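Local coordinates for type III effector HopA1 (Pseudomonas syringae pv. tomato str. DC3000, PDB 4RSX), which acts as a type III effector of a plant-pathogenic bacterium, probably delivered into host cells, with a molecular activity that remains unclear, at residues A[45-50]-A[119-124]; A[66-71]-A[83-88]; A[187-192]-A[198-203]; A[135-140]-A[166-171]. One frame throughout, in Å; residues are numbered along the deposited sequence.

Contact 1: residues A[45-50]-A[119-124]; sequences DEQQEE and QPQYAT
Gln-47 and Gln-121 meet by van der Waals contact, the carboxamide of Gln-47 lying against the aliphatic part of its partner, with Gln-47 OE1 3.8 Å from Gln-121 CG. The amide planes are turned 67° against each other, and no direct hydrogen bond joins the two side chains. Looser still is the approach of Glu-50 OE2 to Thr-124 CG2, at 4.3 Å.

The polar link runs through two waters. One donates to Gln-47 OE1 at 2.7 Å and accepts from Gln-121 NE2 at 3.0 Å; the bend of the Gln-121 chain at chi2 (73°) helps bring its amide round to this water. Gln-47 OE1 has a second donor, the backbone N of Ser-44, the residue just ahead of the helix. The other water has three partners: it donates to Gln-47 O and to Glu-50 OE1, and accepts from Thr-124 OG1 at 2.7 Å. The hydroxyl of buried Thr-124 is satisfied in this way, while Phe-51 and Thr-54, further along the first helix, pack on the same residue.

Two helix starts thus lie side by side: the opening turns of 45-58, and a 3-10 segment leading through the N-cap Tyr-122 into helix 123-136, in a water-bridged helix-helix contact.

Contact 2: residues A[66-71]-A[83-88]; sequences VRTQDH and DKYIAE
Thr-68 lays its side chain over one face of the Tyr-85 ring, a CH-pi contact made where strand 64-68, at the border of the antiparallel sheet, runs out into an ST turn. Its CB stands 3.9 Å from the ring centroid and only 10° off the ring normal. The two branches spread over that same face: Thr-68 OG1 sits toward the phenol end, 3.3 Å from Tyr-85 CZ, while Thr-68 CG2 reaches back to Tyr-85 CD1 at 3.9 Å.

Asp-70 comes in at the rim instead. Its CB is 3.5 Å from Tyr-85 OH, and its OD2 lies near the ring plane, 3.7 Å from Tyr-85 CE1. With CG anti to the backbone N (chi1 -180°), Tyr-85 projects its ring from helix 82-88 to both residues.

Further out, Phe-95 and Tyr-97 also touch the tyrosine. The carboxylate of Asp-70 has its own task as the N-cap of helix 71-75, and its OD2 is hydrogen-bonded to Ser-73 OG, which helps fix the residue beside the ring. The threonine is steadied by the turn itself: Asp-70 N donates to Thr-68 OG1 at 3.1 Å, nearly straight, with 164° at the hydrogen.

Contact 3: residues A[187-192]-A[198-203]; sequences FVEHTP and LSKGLS
Val-188 and Gly-201 bring the two backbones closest, their CA atoms 4.8 Å apart, where the loop 187-192 passes over the tip of a beta hairpin. The hairpin joins strands 196-199 and 202-207 through a type II turn from Ser-199 to Leu-202, with a classic bulge at Leu-198 and Ser-199. Gly-201 takes the third turn position with positive phi (79°), and its CA makes a CA-H...O contact of 3.2 Å to Val-188 O. Its N instead donates to a water that also accepts from His-190 N and is bonded to Glu-189 OE1, so one water ties loop to turn.

Among the side chains, Lys-200 does most. Its chain is bent at chi3 (-132°) and again at chi4, curling the ammonium over the loop so that Lys-200 NZ donates to Phe-187 O at 2.9 Å, tilted 23° from the carbonyl plane. Glu-189 OE2 lies alongside the aliphatic part, 3.7 Å from Lys-200 CG. The opposite charges stay apart, with Glu-189 OE2 5.2 Å from Lys-200 NZ. The Phe-187 ring turns its edge to Gly-201 CA and makes a cation-pi pair with Lys-177, which also bonds Lys-200 O and Ser-199 OG. At the far end a second water is shared by Thr-191 OG1 and Ser-203 OG, and Pro-192 CD packs 3.5 Å from Ser-203 OG.

Contact 4: residues A[135-140]-A[166-171]; sequences GKESAI and VAKAEK
Glu-137 OE1 is held by two groups at once: a water that donates to it at 2.8 Å and the ammonium of Lys-168, whose NZ forms a rather long salt bridge with it at 3.6 Å. The site is a type I beta turn, Glu-137 to Ile-140, which carries the chain from the end of helix 123-136 into strand 140-146 and faces the first turns of helix 166-180.

The same water closes the arrangement into a triangle, accepting from Lys-168 NZ at 3.1 Å. It also accepts from Ala-139 N at 3.0 Å, so an N-H inside the turn is taken up by the bridging water. Glu-137 is bent at chi2 (-80°), which folds its carboxylate toward the lysine instead of letting it run straight out. Lys-168 first heads away from its own backbone N (chi1 -178°), turns once at chi2 (62°) and then runs extended to the turn.

Behind this polar cluster, Glu-137 and Ile-140 both pack on Leu-172, one turn further along the second helix. Asn-163, just after strand 158-162, pairs through its backbone with Ala-139. The one apolar touch between the segments is on the lysine stem, with Lys-168 CE 3.6 Å from Ala-139 CB.

In the fold
All four contacts belong to the C-terminal part of the effector, and none contains a bound ligand. Contacts 1 and 4 sit at the two ends of helix 123-136, their centres 26 Å apart. The centre of contact 2 lies about 18 Å from that of contact 1, on the strand that follows helix 45-58. Contacts 2 and 3 reach opposite borders of the same seven-stranded antiparallel sheet, 29 Å apart between centres and on opposite sides of the chain's centre. Contact 3 touches two others: Val-188 CG2 packs 3.6 Å from Gln-119 N of contact 1, and Leu-198 CD1 lies 3.9 Å from Glu-170 CG of contact 4, joining helix 166-180 to the hairpin.

Contact 1: residues A[45-50]-A[119-124]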
# COMPACT_ATOMS: atom_id res chain seq x y z
N ASP A 45 16.77 -1.84 -17.38
CA ASP A 45 15.91 -1.46 -18.52
C ASP A 45 15.13 -2.64 -19.10
O ASP A 45 13.92 -2.53 -19.36
CB ASP A 45 16.72 -0.78 -19.63
CG ASP A 45 16.93 0.70 -19.38
OD1 ASP A 45 17.91 1.25 -19.94
OD2 ASP A 45 16.13 1.31 -18.64
N GLU A 46 15.81 -3.76 -19.32
CA GLU A 46 15.17 -4.96 -19.84
C GLU A 46 14.15 -5.49 -18.86
O GLU A 46 13.10 -6.00 -19.26
CB GLU A 46 16.21 -6.05 -20.10
CG GLU A 46 16.90 -5.95 -21.42
CD GLU A 46 18.04 -6.94 -21.55
OE1 GLU A 46 19.20 -6.48 -21.56
OE2 GLU A 46 17.75 -8.16 -21.63
N GLN A 47 14.47 -5.42 -17.57
CA GLN A 47 13.55 -5.90 -16.55
C GLN A 47 12.26 -5.07 -16.54
O GLN A 47 11.17 -5.63 -16.46
CB GLN A 47 14.25 -5.97 -15.18
CG GLN A 47 15.18 -7.21 -15.07
CD GLN A 47 16.08 -7.19 -13.85
OE1 GLN A 47 16.35 -6.12 -13.27
NE2 GLN A 47 16.54 -8.36 -13.45
N GLN A 48 12.40 -3.75 -16.69
CA GLN A 48 11.24 -2.85 -16.82
C GLN A 48 10.37 -3.20 -18.03
O GLN A 48 9.14 -3.30 -17.93
CB GLN A 48 11.72 -1.39 -16.90
CG GLN A 48 12.42 -0.93 -15.61
CD GLN A 48 12.93 0.51 -15.64
OE1 GLN A 48 12.27 1.41 -16.17
NE2 GLN A 48 14.10 0.73 -15.05
N GLU A 49 11.02 -3.41 -19.16
CA GLU A 49 10.30 -3.79 -20.37
C GLU A 49 9.58 -5.12 -20.22
O GLU A 49 8.45 -5.27 -20.67
CB GLU A 49 11.25 -3.80 -21.58
CG GLU A 49 11.79 -2.40 -21.93
CD GLU A 49 10.73 -1.50 -22.58
OE1 GLU A 49 9.67 -2.02 -22.99
OE2 GLU A 49 10.95 -0.27 -22.67
N GLU A 50 10.22 -6.09 -19.57
CA GLU A 50 9.60 -7.38 -19.28
C GLU A 50 8.36 -7.16 -18.39
O GLU A 50 7.33 -7.83 -18.54
CB GLU A 50 10.62 -8.31 -18.58
CG GLU A 50 10.07 -9.70 -18.20
CD GLU A 50 10.97 -10.45 -17.21
OE1 GLU A 50 11.98 -9.87 -16.74
OE2 GLU A 50 10.67 -11.63 -16.90
N GLN A 119 12.38 -7.22 -3.77
CA GLN A 119 13.43 -6.62 -4.57
C GLN A 119 12.90 -6.49 -6.00
O GLN A 119 12.26 -7.41 -6.50
CB GLN A 119 14.71 -7.45 -4.49
CG GLN A 119 15.34 -7.42 -3.10
CD GLN A 119 16.70 -8.10 -3.04
OE1 GLN A 119 17.09 -8.67 -2.01
NE2 GLN A 119 17.45 -8.01 -4.13
N PRO A 120 13.15 -5.33 -6.63
CA PRO A 120 12.57 -4.89 -7.90
C PRO A 120 12.78 -5.91 -9.01
O PRO A 120 11.98 -5.99 -9.94
CB PRO A 120 13.36 -3.62 -8.23
CG PRO A 120 13.85 -3.12 -6.91
CD PRO A 120 14.13 -4.36 -6.10
N GLN A 121 13.85 -6.70 -8.89
CA GLN A 121 14.11 -7.79 -9.82
C GLN A 121 13.02 -8.85 -9.76
O GLN A 121 12.90 -9.68 -10.67
CB GLN A 121 15.49 -8.41 -9.54
CG GLN A 121 16.70 -7.47 -9.73
CD GLN A 121 16.83 -6.41 -8.64
OE1 GLN A 121 16.28 -6.54 -7.54
NE2 GLN A 121 17.56 -5.33 -8.95
N TYR A 122 12.23 -8.84 -8.69
CA TYR A 122 11.14 -9.81 -8.57
C TYR A 122 9.75 -9.20 -8.76
O TYR A 122 8.76 -9.89 -8.56
CB TYR A 122 11.23 -10.55 -7.24
CG TYR A 122 12.33 -11.57 -7.25
CD1 TYR A 122 12.14 -12.82 -7.83
CD2 TYR A 122 13.57 -11.27 -6.73
CE1 TYR A 122 13.15 -13.76 -7.87
CE2 TYR A 122 14.59 -12.20 -6.75
CZ TYR A 122 14.38 -13.44 -7.32
OH TYR A 122 15.40 -14.36 -7.36
N ALA A 123 9.68 -7.93 -9.14
CA ALA A 123 8.38 -7.26 -9.28
C ALA A 123 7.44 -7.98 -10.24
O ALA A 123 6.26 -8.18 -9.94
CB ALA A 123 8.56 -5.81 -9.68
N THR A 124 7.97 -8.40 -11.39
CA THR A 124 7.18 -9.08 -12.40
C THR A 124 6.58 -10.37 -11.85
O THR A 124 5.38 -10.63 -12.00
CB THR A 124 8.02 -9.35 -13.66
OG1 THR A 124 8.38 -8.10 -14.26
CG2 THR A 124 7.25 -10.15 -14.67
O HOH W 1 18.49 -5.58 -11.76
O HOH W 2 10.93 -7.77 -14.91

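Contact 2: residues A[66-71]-A[83-88]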
# COMPACT_ATOMS: atom_id res chain seq x y z
N VAL A 66 -5.92 -5.39 -16.50
CA VAL A 66 -4.98 -4.40 -16.00
C VAL A 66 -5.29 -3.04 -16.61
O VAL A 66 -5.45 -2.91 -17.83
CB VAL A 66 -3.51 -4.78 -16.33
CG1 VAL A 66 -2.56 -3.70 -15.83
CG2 VAL A 66 -3.17 -6.14 -15.76
N ARG A 67 -5.38 -2.02 -15.77
CA ARG A 67 -5.68 -0.68 -16.25
C ARG A 67 -4.70 0.31 -15.65
O ARG A 67 -4.32 0.17 -14.49
CB ARG A 67 -7.11 -0.30 -15.85
CG ARG A 67 -8.16 -1.18 -16.49
CD ARG A 67 -9.55 -0.83 -16.02
NE ARG A 67 -10.56 -1.45 -16.87
CZ ARG A 67 -11.84 -1.60 -16.53
NH1 ARG A 67 -12.26 -1.18 -15.34
NH2 ARG A 67 -12.69 -2.18 -17.37
N THR A 68 -4.30 1.30 -16.44
CA THR A 68 -3.52 2.40 -15.89
C THR A 68 -4.38 3.16 -14.89
O THR A 68 -5.60 3.18 -15.02
CB THR A 68 -3.01 3.38 -16.98
OG1 THR A 68 -2.28 4.45 -16.37
CG2 THR A 68 -4.18 3.95 -17.81
N GLN A 69 -3.73 3.76 -13.89
CA GLN A 69 -4.43 4.62 -12.94
C GLN A 69 -4.19 6.10 -13.23
O GLN A 69 -4.58 6.96 -12.45
CB GLN A 69 -4.03 4.30 -11.50
CG GLN A 69 -4.65 3.03 -10.94
CD GLN A 69 -4.62 2.97 -9.41
OE1 GLN A 69 -5.21 2.08 -8.79
NE2 GLN A 69 -3.95 3.94 -8.79
N ASP A 70 -3.52 6.38 -14.34
CA ASP A 70 -3.33 7.75 -14.84
C ASP A 70 -4.65 8.53 -14.81
O ASP A 70 -5.65 8.09 -15.39
CB ASP A 70 -2.78 7.67 -16.28
CG ASP A 70 -2.72 9.02 -16.96
OD1 ASP A 70 -2.15 9.97 -16.38
OD2 ASP A 70 -3.27 9.14 -18.08
N HIS A 71 -4.67 9.68 -14.12
CA HIS A 71 -5.92 10.43 -13.91
C HIS A 71 -6.59 10.88 -15.22
O HIS A 71 -7.81 10.74 -15.38
CB HIS A 71 -5.70 11.65 -13.00
CG HIS A 71 -6.89 12.57 -12.90
ND1 HIS A 71 -8.08 12.19 -12.30
CD2 HIS A 71 -7.06 13.85 -13.30
CE1 HIS A 71 -8.93 13.20 -12.35
NE2 HIS A 71 -8.34 14.22 -12.95
N ASP A 83 -2.48 -1.63 -23.99
CA ASP A 83 -1.39 -1.69 -24.97
C ASP A 83 -1.06 -0.32 -25.56
O ASP A 83 0.10 0.02 -25.76
CB ASP A 83 -1.71 -2.70 -26.08
CG ASP A 83 -1.82 -4.12 -25.56
OD1 ASP A 83 -1.89 -4.31 -24.32
OD2 ASP A 83 -1.85 -5.06 -26.39
N LYS A 84 -2.10 0.48 -25.80
CA LYS A 84 -1.92 1.82 -26.36
C LYS A 84 -1.28 2.78 -25.37
O LYS A 84 -0.40 3.56 -25.75
CB LYS A 84 -3.26 2.39 -26.85
CG LYS A 84 -3.13 3.68 -27.66
CD LYS A 84 -4.50 4.28 -28.02
CE LYS A 84 -4.38 5.37 -29.09
NZ LYS A 84 -3.52 6.51 -28.67
N TYR A 85 -1.71 2.73 -24.11
CA TYR A 85 -1.11 3.58 -23.07
C TYR A 85 0.39 3.30 -22.91
O TYR A 85 1.21 4.22 -22.85
CB TYR A 85 -1.84 3.41 -21.72
CG TYR A 85 -1.27 4.27 -20.61
CD1 TYR A 85 -1.71 5.58 -20.42
CD2 TYR A 85 -0.28 3.77 -19.75
CE1 TYR A 85 -1.19 6.37 -19.41
CE2 TYR A 85 0.25 4.57 -18.73
CZ TYR A 85 -0.21 5.86 -18.57
OH TYR A 85 0.29 6.67 -17.57
N ILE A 86 0.75 2.02 -22.85
CA ILE A 86 2.16 1.64 -22.66
C ILE A 86 2.99 2.09 -23.87
O ILE A 86 4.14 2.51 -23.72
CB ILE A 86 2.30 0.12 -22.42
CG1 ILE A 86 1.68 -0.24 -21.06
CG2 ILE A 86 3.76 -0.32 -22.48
CD1 ILE A 86 1.77 -1.71 -20.70
N ALA A 87 2.39 2.00 -25.05
CA ALA A 87 3.05 2.34 -26.30
C ALA A 87 3.35 3.84 -26.42
O ALA A 87 4.37 4.22 -27.01
CB ALA A 87 2.20 1.88 -27.48
N GLU A 88 2.49 4.68 -25.85
CA GLU A 88 2.53 6.12 -26.12
C GLU A 88 2.83 7.00 -24.92
O GLU A 88 3.51 8.01 -25.05
CB GLU A 88 1.21 6.57 -26.74
CG GLU A 88 0.85 5.81 -28.01
CD GLU A 88 -0.45 6.30 -28.65
OE1 GLU A 88 -1.16 7.14 -28.05
OE2 GLU A 88 -0.76 5.82 -29.77

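Contact 3: residues A[187-192]-A[198-203]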
# COMPACT_ATOMS: atom_id res chain seq x y z
N PHE A 187 12.27 -10.94 -0.35
CA PHE A 187 11.34 -10.00 0.27
C PHE A 187 12.13 -8.97 1.06
O PHE A 187 13.19 -9.28 1.62
CB PHE A 187 10.32 -10.74 1.14
CG PHE A 187 9.30 -11.50 0.34
CD1 PHE A 187 9.60 -12.76 -0.19
CD2 PHE A 187 8.04 -10.96 0.09
CE1 PHE A 187 8.66 -13.46 -0.94
CE2 PHE A 187 7.09 -11.66 -0.66
CZ PHE A 187 7.41 -12.91 -1.18
N VAL A 188 11.64 -7.73 1.07
CA VAL A 188 12.40 -6.61 1.62
C VAL A 188 11.99 -6.33 3.06
O VAL A 188 10.80 -6.10 3.33
CB VAL A 188 12.18 -5.35 0.77
CG1 VAL A 188 12.79 -4.12 1.44
CG2 VAL A 188 12.75 -5.55 -0.63
N GLU A 189 12.94 -6.35 4.00
CA GLU A 189 12.62 -6.00 5.38
C GLU A 189 12.35 -4.51 5.51
O GLU A 189 13.29 -3.71 5.64
CB GLU A 189 13.75 -6.38 6.33
CG GLU A 189 13.37 -6.18 7.80
CD GLU A 189 12.16 -7.01 8.19
OE1 GLU A 189 11.08 -6.44 8.47
OE2 GLU A 189 12.29 -8.25 8.23
N HIS A 190 11.08 -4.12 5.47
CA HIS A 190 10.73 -2.72 5.70
C HIS A 190 9.26 -2.62 6.04
O HIS A 190 8.43 -3.22 5.36
CB HIS A 190 11.05 -1.86 4.47
CG HIS A 190 10.55 -0.46 4.57
ND1 HIS A 190 9.28 -0.09 4.18
CD2 HIS A 190 11.15 0.68 5.02
CE1 HIS A 190 9.12 1.21 4.38
NE2 HIS A 190 10.23 1.70 4.89
N THR A 191 8.94 -1.87 7.09
CA THR A 191 7.56 -1.67 7.48
C THR A 191 7.29 -0.19 7.49
O THR A 191 7.93 0.55 8.23
CB THR A 191 7.27 -2.23 8.88
OG1 THR A 191 7.71 -3.60 8.95
CG2 THR A 191 5.76 -2.16 9.20
N PRO A 192 6.35 0.26 6.64
CA PRO A 192 5.99 1.68 6.61
C PRO A 192 5.48 2.09 7.98
O PRO A 192 4.87 1.27 8.68
CB PRO A 192 4.85 1.74 5.58
CG PRO A 192 5.13 0.56 4.66
CD PRO A 192 5.63 -0.51 5.60
N LEU A 198 3.49 -8.27 9.14
CA LEU A 198 2.99 -9.65 9.22
C LEU A 198 4.11 -10.68 9.03
O LEU A 198 4.06 -11.78 9.59
CB LEU A 198 1.89 -9.90 8.20
CG LEU A 198 0.67 -8.98 8.29
CD1 LEU A 198 -0.44 -9.43 7.33
CD2 LEU A 198 0.14 -8.90 9.73
N SER A 199 5.09 -10.32 8.20
CA SER A 199 6.33 -11.08 8.02
C SER A 199 7.16 -10.22 7.10
O SER A 199 6.67 -9.21 6.61
CB SER A 199 6.09 -12.46 7.40
OG SER A 199 5.46 -12.37 6.14
N LYS A 200 8.40 -10.62 6.86
CA LYS A 200 9.30 -9.86 6.00
C LYS A 200 8.62 -9.48 4.68
O LYS A 200 8.10 -10.34 3.96
CB LYS A 200 10.57 -10.68 5.72
CG LYS A 200 11.69 -9.93 5.01
CD LYS A 200 12.80 -10.92 4.63
CE LYS A 200 14.19 -10.40 5.02
NZ LYS A 200 14.89 -9.61 3.98
N GLY A 201 8.60 -8.18 4.38
CA GLY A 201 8.02 -7.70 3.13
C GLY A 201 6.50 -7.62 3.10
O GLY A 201 5.93 -7.24 2.07
N LEU A 202 5.84 -7.98 4.20
CA LEU A 202 4.37 -7.95 4.25
C LEU A 202 3.87 -7.08 5.39
O LEU A 202 4.03 -7.44 6.58
CB LEU A 202 3.77 -9.36 4.40
CG LEU A 202 3.98 -10.38 3.28
CD1 LEU A 202 3.15 -11.63 3.54
CD2 LEU A 202 3.62 -9.77 1.93
N SER A 203 3.25 -5.96 5.04
CA SER A 203 2.77 -4.99 6.02
C SER A 203 1.27 -4.71 5.85
O SER A 203 0.77 -4.59 4.72
CB SER A 203 3.56 -3.68 5.92
OG SER A 203 4.95 -3.93 5.81
O HOH W 3 9.28 -6.20 6.29
O HOH W 4 6.70 -5.66 7.32

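Contact 4: residues A[135-140]-A[166-171]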
# COMPACT_ATOMS: atom_id res chain seq x y z
N GLY A 135 -7.54 -13.39 -8.99
CA GLY A 135 -8.47 -14.24 -9.73
C GLY A 135 -9.24 -15.20 -8.84
O GLY A 135 -10.45 -15.41 -9.04
N LYS A 136 -8.55 -15.78 -7.85
CA LYS A 136 -9.07 -16.86 -7.02
C LYS A 136 -9.83 -16.38 -5.79
O LYS A 136 -10.75 -17.05 -5.32
CB LYS A 136 -7.92 -17.76 -6.52
CG LYS A 136 -7.26 -18.66 -7.57
CD LYS A 136 -6.26 -19.60 -6.88
CE LYS A 136 -5.20 -20.15 -7.85
NZ LYS A 136 -5.80 -20.77 -9.07
N GLU A 137 -9.45 -15.22 -5.26
CA GLU A 137 -9.91 -14.80 -3.94
C GLU A 137 -10.83 -13.59 -4.02
O GLU A 137 -10.35 -12.46 -4.14
CB GLU A 137 -8.71 -14.47 -3.04
CG GLU A 137 -7.72 -15.62 -2.87
CD GLU A 137 -8.18 -16.65 -1.84
OE1 GLU A 137 -9.11 -16.34 -1.05
OE2 GLU A 137 -7.59 -17.76 -1.80
N SER A 138 -12.13 -13.82 -3.92
CA SER A 138 -13.10 -12.74 -4.05
C SER A 138 -13.06 -11.73 -2.90
O SER A 138 -13.68 -10.67 -3.01
CB SER A 138 -14.53 -13.31 -4.19
OG SER A 138 -14.59 -14.28 -5.22
N ALA A 139 -12.38 -12.06 -1.81
CA ALA A 139 -12.19 -11.06 -0.75
C ALA A 139 -11.33 -9.89 -1.25
O ALA A 139 -11.43 -8.77 -0.74
CB ALA A 139 -11.60 -11.67 0.52
N ILE A 140 -10.48 -10.14 -2.24
CA ILE A 140 -9.65 -9.07 -2.79
C ILE A 140 -10.39 -8.32 -3.90
O ILE A 140 -10.74 -8.90 -4.92
CB ILE A 140 -8.33 -9.62 -3.35
CG1 ILE A 140 -7.63 -10.49 -2.30
CG2 ILE A 140 -7.40 -8.49 -3.73
CD1 ILE A 140 -6.33 -11.08 -2.79
N VAL A 166 -7.39 -8.55 9.74
CA VAL A 166 -5.98 -8.89 9.75
C VAL A 166 -5.74 -10.39 9.55
O VAL A 166 -4.81 -10.79 8.82
CB VAL A 166 -5.26 -8.32 11.00
CG1 VAL A 166 -5.72 -9.02 12.27
CG2 VAL A 166 -3.75 -8.40 10.84
N ALA A 167 -6.59 -11.22 10.14
CA ALA A 167 -6.50 -12.67 9.95
C ALA A 167 -6.62 -13.08 8.48
O ALA A 167 -5.87 -13.93 8.01
CB ALA A 167 -7.55 -13.39 10.79
N LYS A 168 -7.57 -12.49 7.77
CA LYS A 168 -7.75 -12.77 6.35
C LYS A 168 -6.50 -12.35 5.57
O LYS A 168 -6.02 -13.08 4.70
CB LYS A 168 -9.01 -12.06 5.81
CG LYS A 168 -9.34 -12.32 4.34
CD LYS A 168 -9.63 -13.78 4.03
CE LYS A 168 -9.70 -14.02 2.51
NZ LYS A 168 -10.36 -15.31 2.15
N ALA A 169 -5.96 -11.18 5.91
CA ALA A 169 -4.74 -10.67 5.27
C ALA A 169 -3.53 -11.56 5.52
O ALA A 169 -2.73 -11.79 4.61
CB ALA A 169 -4.44 -9.26 5.74
N GLU A 170 -3.38 -12.04 6.76
CA GLU A 170 -2.31 -12.99 7.09
C GLU A 170 -2.38 -14.23 6.20
O GLU A 170 -1.38 -14.64 5.61
CB GLU A 170 -2.38 -13.41 8.56
CG GLU A 170 -1.90 -12.33 9.55
CD GLU A 170 -1.95 -12.78 11.02
OE1 GLU A 170 -2.79 -13.65 11.36
OE2 GLU A 170 -1.14 -12.26 11.83
N LYS A 171 -3.57 -14.82 6.09
CA LYS A 171 -3.74 -15.99 5.24
C LYS A 171 -3.39 -15.71 3.78
O LYS A 171 -2.70 -16.50 3.15
CB LYS A 171 -5.16 -16.54 5.36
CG LYS A 171 -5.49 -17.10 6.74
CD LYS A 171 -6.90 -17.67 6.79
CE LYS A 171 -7.20 -18.33 8.13
NZ LYS A 171 -8.53 -19.01 8.13
O HOH W 5 -11.37 -14.64 -0.72